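Local coordinates for VgrG protein (Vibrio cholerae, PDB 4DTH) that binds ATP and magnesium ions through its actin cross-linking domain, a toxin module that probably uses ATP to join G-actin monomers covalently, at residues Gly47-Ala52 / Met111-Thr116; Ser233-Thr238 / Ala297-Ile302; Ile247-Trp252 / Phe319-Asp324. One frame throughout, in Å; residues are numbered along the deposited sequence. Where two conformers were deposited one is given.

Contact 1 of 3, residues Gly47-Ala52 / Met111-Thr116; sequences GYVKSA and MLWLAT. With SO4 (sulfate ion), chain H.
Strand 45-51 meets helix 101-124 where the helix packs over a sheet face, and Val49 is the residue that reaches across to Trp113 and Leu114. One methyl group does the touching: CG2 of Val49 lies 4.2 Å from CD2 of Leu114 and 4.4 Å from CZ3 of Trp113. It comes to the rim of the indole, near the ring plane, and the Val49 and Leu114 side chains approach each other at a slant. No hydrogen bond joins the two segments, and the backbones stay well apart, 8.4 Å between CA of Val49 and CA of Leu114. The contact is thus a light hydrophobic one.

Trp113 serves two environments. With CG anti to the backbone N (chi1 164°), its benzo edge goes to the valine while NE1 donates to O4 of a bound sulfate, 2.9 Å away and nearly straight at 170°. The sulfur lies in the indole plane, so the anion sits at the ring edge; His117 ND1 and Glu136 N also bind it. The sulfate probably comes from the crystallisation liquor.

Around this point Ile142 of strand 140-144 touches Val49, Trp113 and Leu114 alike, while Phe58 of strand 56-68 meets Val49 and Leu114. Strand 45-51 pairs antiparallel with both these strands, and Leu91 of strand 85-97 extends the apolar bed beneath Leu114 and Met111.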
loop_
_atom_site.group_PDB
_atom_site.type_symbol
_atom_site.label_atom_id
_atom_site.label_comp_id
_atom_site.label_asym_id
_atom_site.label_seq_id
_atom_site.Cartn_x
_atom_site.Cartn_y
_atom_site.Cartn_z
ATOM N N GLY A 47 -8.209 -11.463 -11.548
ATOM C CA GLY A 47 -7.342 -11.778 -12.668
ATOM C C GLY A 47 -5.996 -11.099 -12.596
ATOM O O GLY A 47 -5.685 -10.401 -11.626
ATOM N N TYR A 48 -5.200 -11.303 -13.636
ATOM C CA TYR A 48 -3.894 -10.676 -13.758
ATOM C C TYR A 48 -3.451 -10.603 -15.201
ATOM O O TYR A 48 -3.987 -11.309 -16.074
ATOM C CB TYR A 48 -2.823 -11.338 -12.850
ATOM C CG TYR A 48 -2.481 -12.770 -13.199
ATOM C CD1 TYR A 48 -3.251 -13.828 -12.722
ATOM C CD2 TYR A 48 -1.345 -13.074 -13.945
ATOM C CE1 TYR A 48 -2.917 -15.152 -13.005
ATOM C CE2 TYR A 48 -1.003 -14.394 -14.238
ATOM C CZ TYR A 48 -1.787 -15.430 -13.756
ATOM O OH TYR A 48 -1.464 -16.734 -14.035
ATOM N N VAL A 49 -2.503 -9.705 -15.458
ATOM C CA VAL A 49 -1.916 -9.531 -16.777
ATOM C C VAL A 49 -0.455 -9.887 -16.662
ATOM O O VAL A 49 0.222 -9.443 -15.726
ATOM C CB VAL A 49 -2.155 -8.112 -17.363
ATOM C CG1 VAL A 49 -1.262 -7.829 -18.575
ATOM C CG2 VAL A 49 -3.622 -7.931 -17.732
ATOM N N LYS A 50 0.023 -10.720 -17.593
ATOM C CA LYS A 50 1.420 -11.114 -17.622
ATOM C C LYS A 50 2.015 -10.822 -18.998
ATOM O O LYS A 50 1.275 -10.607 -19.965
ATOM C CB LYS A 50 1.577 -12.607 -17.233
ATOM C CG LYS A 50 0.947 -13.601 -18.214
ATOM C CD LYS A 50 1.025 -15.034 -17.713
ATOM C CE LYS A 50 0.448 -15.995 -18.728
ATOM N NZ LYS A 50 0.360 -17.387 -18.204
ATOM N N SER A 51 3.348 -10.845 -19.104
ATOM C CA SER A 51 3.983 -10.693 -20.411
ATOM C C SER A 51 3.824 -12.053 -21.103
ATOM O O SER A 51 3.569 -13.057 -20.423
ATOM C CB SER A 51 5.463 -10.358 -20.251
ATOM O OG SER A 51 6.153 -11.446 -19.658
ATOM N N ALA A 52 3.985 -12.100 -22.435
ATOM C CA ALA A 52 3.917 -13.360 -23.190
ATOM C C ALA A 52 4.982 -14.360 -22.690
ATOM O O ALA A 52 4.757 -15.568 -22.733
ATOM C CB ALA A 52 4.120 -13.091 -24.665
ATOM N N MET A 111 -0.678 -1.731 -18.585
ATOM C CA MET A 111 -1.854 -1.086 -17.991
ATOM C C MET A 111 -2.583 -0.230 -19.011
ATOM O O MET A 111 -3.815 -0.284 -19.074
ATOM C CB MET A 111 -1.456 -0.257 -16.775
ATOM C CG MET A 111 -1.149 -1.117 -15.572
ATOM S SD MET A 111 -0.933 -0.118 -14.097
ATOM C CE MET A 111 -0.568 -1.415 -12.893
ATOM N N LEU A 112 -1.832 0.527 -19.831
ATOM C CA LEU A 112 -2.429 1.363 -20.880
ATOM C C LEU A 112 -3.099 0.497 -21.935
ATOM O O LEU A 112 -4.205 0.828 -22.370
ATOM C CB LEU A 112 -1.415 2.322 -21.512
ATOM C CG LEU A 112 -0.932 3.458 -20.605
ATOM C CD1 LEU A 112 0.354 4.057 -21.141
ATOM C CD2 LEU A 112 -2.017 4.529 -20.409
ATOM N N TRP A 113 -2.480 -0.647 -22.279
ATOM C CA TRP A 113 -3.068 -1.594 -23.232
ATOM C C TRP A 113 -4.393 -2.118 -22.659
ATOM O O TRP A 113 -5.392 -2.168 -23.381
ATOM C CB TRP A 113 -2.127 -2.782 -23.549
ATOM C CG TRP A 113 -2.881 -3.916 -24.202
ATOM C CD1 TRP A 113 -3.366 -3.939 -25.477
ATOM C CD2 TRP A 113 -3.421 -5.074 -23.547
ATOM N NE1 TRP A 113 -4.144 -5.058 -25.668
ATOM C CE2 TRP A 113 -4.203 -5.767 -24.499
ATOM C CE3 TRP A 113 -3.320 -5.595 -22.245
ATOM C CZ2 TRP A 113 -4.860 -6.962 -24.198
ATOM C CZ3 TRP A 113 -3.969 -6.783 -21.949
ATOM C CH2 TRP A 113 -4.707 -7.466 -22.928
ATOM N N LEU A 114 -4.388 -2.555 -21.383
ATOM C CA LEU A 114 -5.606 -3.093 -20.771
ATOM C C LEU A 114 -6.741 -2.070 -20.745
ATOM O O LEU A 114 -7.883 -2.437 -21.021
ATOM C CB LEU A 114 -5.357 -3.712 -19.381
ATOM C CG LEU A 114 -6.590 -4.389 -18.757
ATOM C CD1 LEU A 114 -7.042 -5.597 -19.568
ATOM C CD2 LEU A 114 -6.334 -4.779 -17.322
ATOM N N ALA A 115 -6.419 -0.783 -20.493
ATOM C CA ALA A 115 -7.430 0.281 -20.515
ATOM C C ALA A 115 -8.066 0.378 -21.910
ATOM O O ALA A 115 -9.286 0.496 -22.005
ATOM C CB ALA A 115 -6.809 1.608 -20.119
ATOM N N THR A 116 -7.259 0.271 -22.987
ATOM C CA THR A 116 -7.825 0.290 -24.341
ATOM C C THR A 116 -8.675 -0.956 -24.596
ATOM O O THR A 116 -9.722 -0.857 -25.232
ATOM C CB THR A 116 -6.759 0.509 -25.428
ATOM O OG1 THR A 116 -6.002 -0.691 -25.637
ATOM C CG2 THR A 116 -5.861 1.691 -25.134
HETATM S S SO4 H . -6.631 -6.439 -28.032
HETATM O O1 SO4 H . -7.313 -6.319 -29.317
HETATM O O2 SO4 H . -7.272 -5.552 -27.035
HETATM O O3 SO4 H . -6.735 -7.820 -27.568
HETATM O O4 SO4 H . -5.213 -6.048 -28.195
#

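Contact 2 of 3, residues Ser233-Thr238 / Ala297-Ile302; sequences SIYLKT and AVMKHI
Tyr235 of helix 221-245 meets Ile302 and Met299 of helix 292-307, and the two meetings differ in kind. The close one is with Ile302: its CG2 methyl lies 3.5 Å from CD2 of Tyr235 and 4.0 Å from CE2 of the same ring. The approach is oblique to the ring, and the two side chains run at about a right angle. The branch is set by the isoleucine's first torsion (chi1 -59°), which turns CG1 away from the carbonyl carbon and leaves CG2 anti to the backbone N, directed at the tyrosine. Tyr235 and Ile302 are both buried, and their CA atoms lie 8.3 Å apart.

The second meeting is lighter and made by the end of a flexible chain. Met299 does not start out toward the other helix; bends at chi2 (-45°) and chi3 (-62°) bring its CE methyl back, 3.4 Å from OH of Tyr235 and 4.2 Å from CZ of that ring. Met299 remains partly exposed. Beyond it the helix turns to solvent at Lys300, whereas the partly exposed His301 touches Phe228 of helix 221-245 and Glu216. Its imidazole folds back on its own helix, where ND1 donates to O of Ala297 at 2.7 Å, nearly straight and in the ring plane.

No hydrogen bond crosses between the segments. Tyr235 also stacks on Phe322 and touches Phe319, both on helix 312-323, and Leu231 one turn earlier on helix 221-245 touches Met299 and Ile302. Such apolar contact, with an aromatic ring taken up between two other helices, is typical of the core of a helical bundle.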
loop_
_atom_site.group_PDB
_atom_site.type_symbol
_atom_site.label_atom_id
_atom_site.label_comp_id
_atom_site.label_asym_id
_atom_site.label_seq_id
_atom_site.Cartn_x
_atom_site.Cartn_y
_atom_site.Cartn_z
ATOM N N SER A 233 9.739 8.192 15.646
ATOM C CA SER A 233 8.985 9.047 14.719
ATOM C C SER A 233 7.585 8.474 14.462
ATOM O O SER A 233 6.610 9.218 14.506
ATOM C CB SER A 233 9.743 9.240 13.409
ATOM O OG SER A 233 10.941 9.970 13.650
ATOM N N ILE A 234 7.484 7.151 14.248
ATOM C CA ILE A 234 6.199 6.480 14.018
ATOM C C ILE A 234 5.316 6.543 15.268
ATOM O O ILE A 234 4.132 6.861 15.156
ATOM C CB ILE A 234 6.394 5.032 13.504
ATOM C CG1 ILE A 234 6.919 5.057 12.050
ATOM C CG2 ILE A 234 5.069 4.210 13.613
ATOM C CD1 ILE A 234 7.213 3.707 11.455
ATOM N N TYR A 235 5.890 6.227 16.449
ATOM C CA TYR A 235 5.131 6.233 17.707
ATOM C C TYR A 235 4.582 7.627 18.012
ATOM O O TYR A 235 3.409 7.751 18.366
ATOM C CB TYR A 235 5.992 5.742 18.888
ATOM C CG TYR A 235 6.246 4.248 18.977
ATOM C CD1 TYR A 235 6.441 3.478 17.830
ATOM C CD2 TYR A 235 6.421 3.628 20.210
ATOM C CE1 TYR A 235 6.773 2.125 17.913
ATOM C CE2 TYR A 235 6.735 2.274 20.304
ATOM C CZ TYR A 235 6.940 1.534 19.155
ATOM O OH TYR A 235 7.221 0.197 19.272
ATOM N N LEU A 236 5.424 8.676 17.848
ATOM C CA LEU A 236 5.030 10.065 18.093
ATOM C C LEU A 236 3.962 10.526 17.109
ATOM O O LEU A 236 2.998 11.165 17.526
ATOM C CB LEU A 236 6.241 11.018 18.071
ATOM C CG LEU A 236 7.266 10.858 19.198
ATOM C CD1 LEU A 236 8.404 11.870 19.028
ATOM C CD2 LEU A 236 6.622 11.001 20.582
ATOM N N LYS A 237 4.110 10.180 15.813
ATOM C CA LYS A 237 3.113 10.520 14.795
ATOM C C LYS A 237 1.768 9.832 15.083
ATOM O O LYS A 237 0.716 10.461 14.923
ATOM C CB LYS A 237 3.615 10.196 13.374
ATOM C CG LYS A 237 2.647 10.612 12.256
ATOM C CD LYS A 237 2.483 12.129 12.141
ATOM C CE LYS A 237 1.675 12.488 10.921
ATOM N NZ LYS A 237 1.593 13.963 10.780
ATOM N N THR A 238 1.809 8.550 15.524
ATOM C CA THR A 238 0.587 7.806 15.856
ATOM C C THR A 238 -0.149 8.518 17.002
ATOM O O THR A 238 -1.364 8.708 16.924
ATOM C CB THR A 238 0.890 6.331 16.134
ATOM O OG1 THR A 238 1.500 5.771 14.968
ATOM C CG2 THR A 238 -0.380 5.529 16.450
ATOM N N ALA A 297 17.767 -1.595 24.566
ATOM C CA ALA A 297 18.226 -0.212 24.755
ATOM C C ALA A 297 17.390 0.777 23.935
ATOM O O ALA A 297 16.999 1.820 24.457
ATOM C CB ALA A 297 19.701 -0.090 24.393
ATOM N N VAL A 298 17.078 0.434 22.667
ATOM C CA VAL A 298 16.245 1.280 21.802
ATOM C C VAL A 298 14.841 1.416 22.412
ATOM O O VAL A 298 14.372 2.540 22.623
ATOM C CB VAL A 298 16.186 0.745 20.337
ATOM C CG1 VAL A 298 15.065 1.414 19.543
ATOM C CG2 VAL A 298 17.523 0.917 19.623
ATOM N N MET A 299 14.175 0.272 22.687
ATOM C CA MET A 299 12.809 0.228 23.213
ATOM C C MET A 299 12.641 0.961 24.533
ATOM O O MET A 299 11.676 1.716 24.688
ATOM C CB MET A 299 12.269 -1.212 23.285
ATOM C CG MET A 299 12.199 -1.909 21.921
ATOM S SD MET A 299 11.517 -0.912 20.564
ATOM C CE MET A 299 9.940 -0.629 21.146
ATOM N N LYS A 300 13.593 0.768 25.460
ATOM C CA LYS A 300 13.589 1.414 26.772
ATOM C C LYS A 300 13.606 2.944 26.641
ATOM O O LYS A 300 12.924 3.618 27.413
ATOM C CB LYS A 300 14.774 0.916 27.631
ATOM C CG LYS A 300 14.360 0.040 28.819
ATOM C CD LYS A 300 14.986 -1.354 28.762
ATOM C CE LYS A 300 14.526 -2.278 29.866
ATOM N NZ LYS A 300 15.678 -3.000 30.471
ATOM N N HIS A 301 14.317 3.483 25.631
ATOM C CA HIS A 301 14.428 4.929 25.398
ATOM C C HIS A 301 13.248 5.591 24.683
ATOM O O HIS A 301 13.138 6.821 24.706
ATOM C CB HIS A 301 15.760 5.275 24.728
ATOM C CG HIS A 301 16.919 5.193 25.666
ATOM N ND1 HIS A 301 17.638 4.023 25.823
ATOM C CD2 HIS A 301 17.437 6.138 26.485
ATOM C CE1 HIS A 301 18.575 4.295 26.723
ATOM N NE2 HIS A 301 18.502 5.559 27.135
ATOM N N ILE A 302 12.352 4.802 24.071
ATOM C CA ILE A 302 11.190 5.369 23.373
ATOM C C ILE A 302 10.140 5.929 24.343
ATOM O O ILE A 302 9.616 7.007 24.082
ATOM C CB ILE A 302 10.571 4.390 22.341
ATOM C CG1 ILE A 302 11.616 3.981 21.279
ATOM C CG2 ILE A 302 9.323 5.016 21.666
ATOM C CD1 ILE A 302 11.151 2.887 20.285
#

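Contact 3 of 3, residues Ile247-Trp252 / Phe319-Asp324; sequences IYINEW and FQYFQD
Asn250 and Ile249, in the loop that follows helix 221-245, meet Gln320 and Tyr321 in the last turn of helix 312-323. The apolar share is small: in the conformer given, CG2 of Ile249 lies 4.0 Å from CB of Tyr321, a contact that the second conformer leaves less certain. The tyrosine's CG is anti to its own N (chi1 177°), which carries the ring past the loop to where OH bonds the backbone O of Glu327.

Polar approaches centre on the Asn250 amide. Its OD1 comes in the ring plane to the edge of Tyr321, 3.8 Å from CD1, with amide and ring almost perpendicular (89°). ND2 lies 2.9 Å from OE1 of Gln320, yet the angle is too poor for a hydrogen bond, and the two amide planes stand 78° apart. Water supplies a link instead: one molecule donates to OD1 of Asn250 at 3.1 Å and to OD2 of Asp324 at 2.7 Å.

Backbone structure presents these groups. A type II' turn from Ile249 to Trp252, closed by Trp252 N to Ile249 O at 2.8 Å, holds Asn250 at its first corner with positive phi.

Between the two segments, then, the polar link from the exposed corner of the turn at Asn250 passes through water, while the turn's direct bond to the helix is made one turn earlier, from Glu251 N to Asn317 OD1.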
loop_
_atom_site.group_PDB
_atom_site.type_symbol
_atom_site.label_atom_id
_atom_site.label_comp_id
_atom_site.label_asym_id
_atom_site.label_seq_id
_atom_site.Cartn_x
_atom_site.Cartn_y
_atom_site.Cartn_z
ATOM N N ILE A 247 -8.815 8.888 17.840
ATOM C CA ILE A 247 -8.773 7.462 17.503
ATOM C C ILE A 247 -8.651 6.615 18.763
ATOM O O ILE A 247 -7.778 6.877 19.583
ATOM C CB ILE A 247 -7.603 7.172 16.517
ATOM C CG1 ILE A 247 -7.721 8.039 15.232
ATOM C CG2 ILE A 247 -7.532 5.671 16.157
ATOM C CD1 ILE A 247 -6.463 8.032 14.342
ATOM N N TYR A 248 -9.461 5.540 18.858
ATOM C CA TYR A 248 -9.343 4.601 19.979
ATOM C C TYR A 248 -8.164 3.672 19.661
ATOM O O TYR A 248 -8.250 2.883 18.717
ATOM C CB TYR A 248 -10.638 3.783 20.128
ATOM C CG TYR A 248 -11.741 4.569 20.798
ATOM C CD1 TYR A 248 -12.526 5.466 20.075
ATOM C CD2 TYR A 248 -11.995 4.425 22.158
ATOM C CE1 TYR A 248 -13.518 6.223 20.697
ATOM C CE2 TYR A 248 -12.998 5.160 22.786
ATOM C CZ TYR A 248 -13.753 6.062 22.053
ATOM O OH TYR A 248 -14.746 6.782 22.668
ATOM N N ILE A 249 -7.051 3.820 20.427
ATOM C CA ILE A 249 -5.805 3.030 20.320
ATOM C C ILE A 249 -5.705 2.165 21.552
ATOM O O ILE A 249 -5.563 2.707 22.648
ATOM C CB ILE A 249 -4.509 3.913 20.232
ATOM C CG1 ILE A 249 -4.589 5.020 19.164
ATOM C CG2 ILE A 249 -3.223 3.047 20.117
ATOM C CD1 ILE A 249 -4.509 4.587 17.737
ATOM N N ASN A 250 -5.712 0.824 21.383
ATOM C CA ASN A 250 -5.593 -0.110 22.515
ATOM C C ASN A 250 -6.693 0.218 23.531
ATOM O O ASN A 250 -7.864 0.242 23.152
ATOM C CB ASN A 250 -4.178 -0.058 23.151
ATOM C CG ASN A 250 -3.386 -1.303 23.010
ATOM O OD1 ASN A 250 -3.646 -2.148 22.143
ATOM N ND2 ASN A 250 -2.351 -1.390 23.823
ATOM N N GLU A 251 -6.302 0.630 24.754
ATOM C CA GLU A 251 -7.240 1.002 25.809
ATOM C C GLU A 251 -7.396 2.526 25.974
ATOM O O GLU A 251 -8.150 2.957 26.839
ATOM C CB GLU A 251 -6.872 0.320 27.140
ATOM C CG GLU A 251 -7.156 -1.175 27.152
ATOM C CD GLU A 251 -6.668 -1.908 28.387
ATOM O OE1 GLU A 251 -7.141 -1.588 29.502
ATOM O OE2 GLU A 251 -5.827 -2.824 28.235
ATOM N N TRP A 252 -6.717 3.340 25.126
ATOM C CA TRP A 252 -6.831 4.801 25.222
ATOM C C TRP A 252 -8.137 5.273 24.632
ATOM O O TRP A 252 -8.476 4.925 23.494
ATOM C CB TRP A 252 -5.670 5.523 24.524
ATOM C CG TRP A 252 -5.714 7.011 24.706
ATOM C CD1 TRP A 252 -5.392 7.708 25.837
ATOM C CD2 TRP A 252 -6.067 7.992 23.717
ATOM N NE1 TRP A 252 -5.541 9.058 25.617
ATOM C CE2 TRP A 252 -5.913 9.264 24.314
ATOM C CE3 TRP A 252 -6.456 7.923 22.366
ATOM C CZ2 TRP A 252 -6.151 10.454 23.618
ATOM C CZ3 TRP A 252 -6.699 9.106 21.677
ATOM C CH2 TRP A 252 -6.533 10.355 22.297
ATOM N N PHE A 319 2.726 2.871 22.977
ATOM C CA PHE A 319 3.895 2.012 23.184
ATOM C C PHE A 319 3.505 0.529 23.174
ATOM O O PHE A 319 4.068 -0.218 22.377
ATOM C CB PHE A 319 4.670 2.403 24.461
ATOM C CG PHE A 319 5.975 1.654 24.613
ATOM C CD1 PHE A 319 6.014 0.411 25.236
ATOM C CD2 PHE A 319 7.161 2.176 24.100
ATOM C CE1 PHE A 319 7.217 -0.300 25.343
ATOM C CE2 PHE A 319 8.366 1.468 24.219
ATOM C CZ PHE A 319 8.383 0.237 24.842
ATOM N N GLN A 320 2.509 0.115 23.992
ATOM C CA GLN A 320 2.037 -1.277 24.069
ATOM C C GLN A 320 1.467 -1.766 22.737
ATOM O O GLN A 320 1.743 -2.895 22.328
ATOM C CB GLN A 320 0.987 -1.452 25.190
ATOM C CG GLN A 320 0.680 -2.930 25.520
ATOM C CD GLN A 320 -0.615 -3.178 26.272
ATOM O OE1 GLN A 320 -1.458 -2.293 26.454
ATOM N NE2 GLN A 320 -0.820 -4.419 26.696
ATOM N N TYR A 321 0.667 -0.914 22.063
ATOM C CA TYR A 321 0.066 -1.242 20.788
ATOM C C TYR A 321 1.132 -1.719 19.794
ATOM O O TYR A 321 0.988 -2.793 19.216
ATOM C CB TYR A 321 -0.697 -0.031 20.223
ATOM C CG TYR A 321 -1.278 -0.288 18.854
ATOM C CD1 TYR A 321 -2.444 -1.034 18.697
ATOM C CD2 TYR A 321 -0.664 0.216 17.708
ATOM C CE1 TYR A 321 -2.979 -1.283 17.434
ATOM C CE2 TYR A 321 -1.188 -0.026 16.440
ATOM C CZ TYR A 321 -2.348 -0.774 16.309
ATOM O OH TYR A 321 -2.873 -1.006 15.071
ATOM N N PHE A 322 2.192 -0.924 19.614
ATOM C CA PHE A 322 3.251 -1.278 18.677
ATOM C C PHE A 322 4.127 -2.440 19.139
ATOM O O PHE A 322 4.636 -3.180 18.297
ATOM C CB PHE A 322 4.063 -0.048 18.269
ATOM C CG PHE A 322 3.292 0.866 17.343
ATOM C CD1 PHE A 322 2.787 0.392 16.134
ATOM C CD2 PHE A 322 3.065 2.196 17.682
ATOM C CE1 PHE A 322 2.059 1.230 15.277
ATOM C CE2 PHE A 322 2.336 3.035 16.827
ATOM C CZ PHE A 322 1.847 2.547 15.627
ATOM N N GLN A 323 4.295 -2.590 20.460
ATOM C CA GLN A 323 5.089 -3.653 21.077
ATOM C C GLN A 323 4.455 -5.043 20.836
ATOM O O GLN A 323 5.184 -5.988 20.538
ATOM C CB GLN A 323 5.273 -3.344 22.575
ATOM C CG GLN A 323 5.724 -4.508 23.446
ATOM C CD GLN A 323 5.719 -4.082 24.889
ATOM O OE1 GLN A 323 4.700 -4.161 25.583
ATOM N NE2 GLN A 323 6.851 -3.571 25.354
ATOM N N ASP A 324 3.102 -5.149 20.917
ATOM C CA ASP A 324 2.350 -6.380 20.707
ATOM C C ASP A 324 2.127 -6.682 19.217
ATOM O O ASP A 324 1.347 -7.568 18.876
ATOM C CB ASP A 324 1.040 -6.338 21.518
ATOM C CG ASP A 324 1.229 -6.204 23.025
ATOM O OD1 ASP A 324 2.399 -6.250 23.492
ATOM O OD2 ASP A 324 0.218 -6.027 23.733
HETATM O O HOH W 1 -1.755 -4.606 22.450
#

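In the fold
Contacts 2 and 3 belong to the same helical region, their centres 13 Å apart, whereas contact 1 lies on the opposite side of the chain's centre, its centre 43 Å from that of contact 2 and 42 Å from that of contact 3. Contacts 1 and 2 are buried and apolar, but the first sets a helix against strands and the second helix against helix. Contact 3 is partly buried, and water and amides take a share there. Helix 312-323 unites the last two: it also reaches contact 2, where Thr238 OG1 lies 3.3 Å from Phe322 CZ. Bound ATP lies about 13 Å from the Val49 side chain and about 12 Å from that of Tyr321.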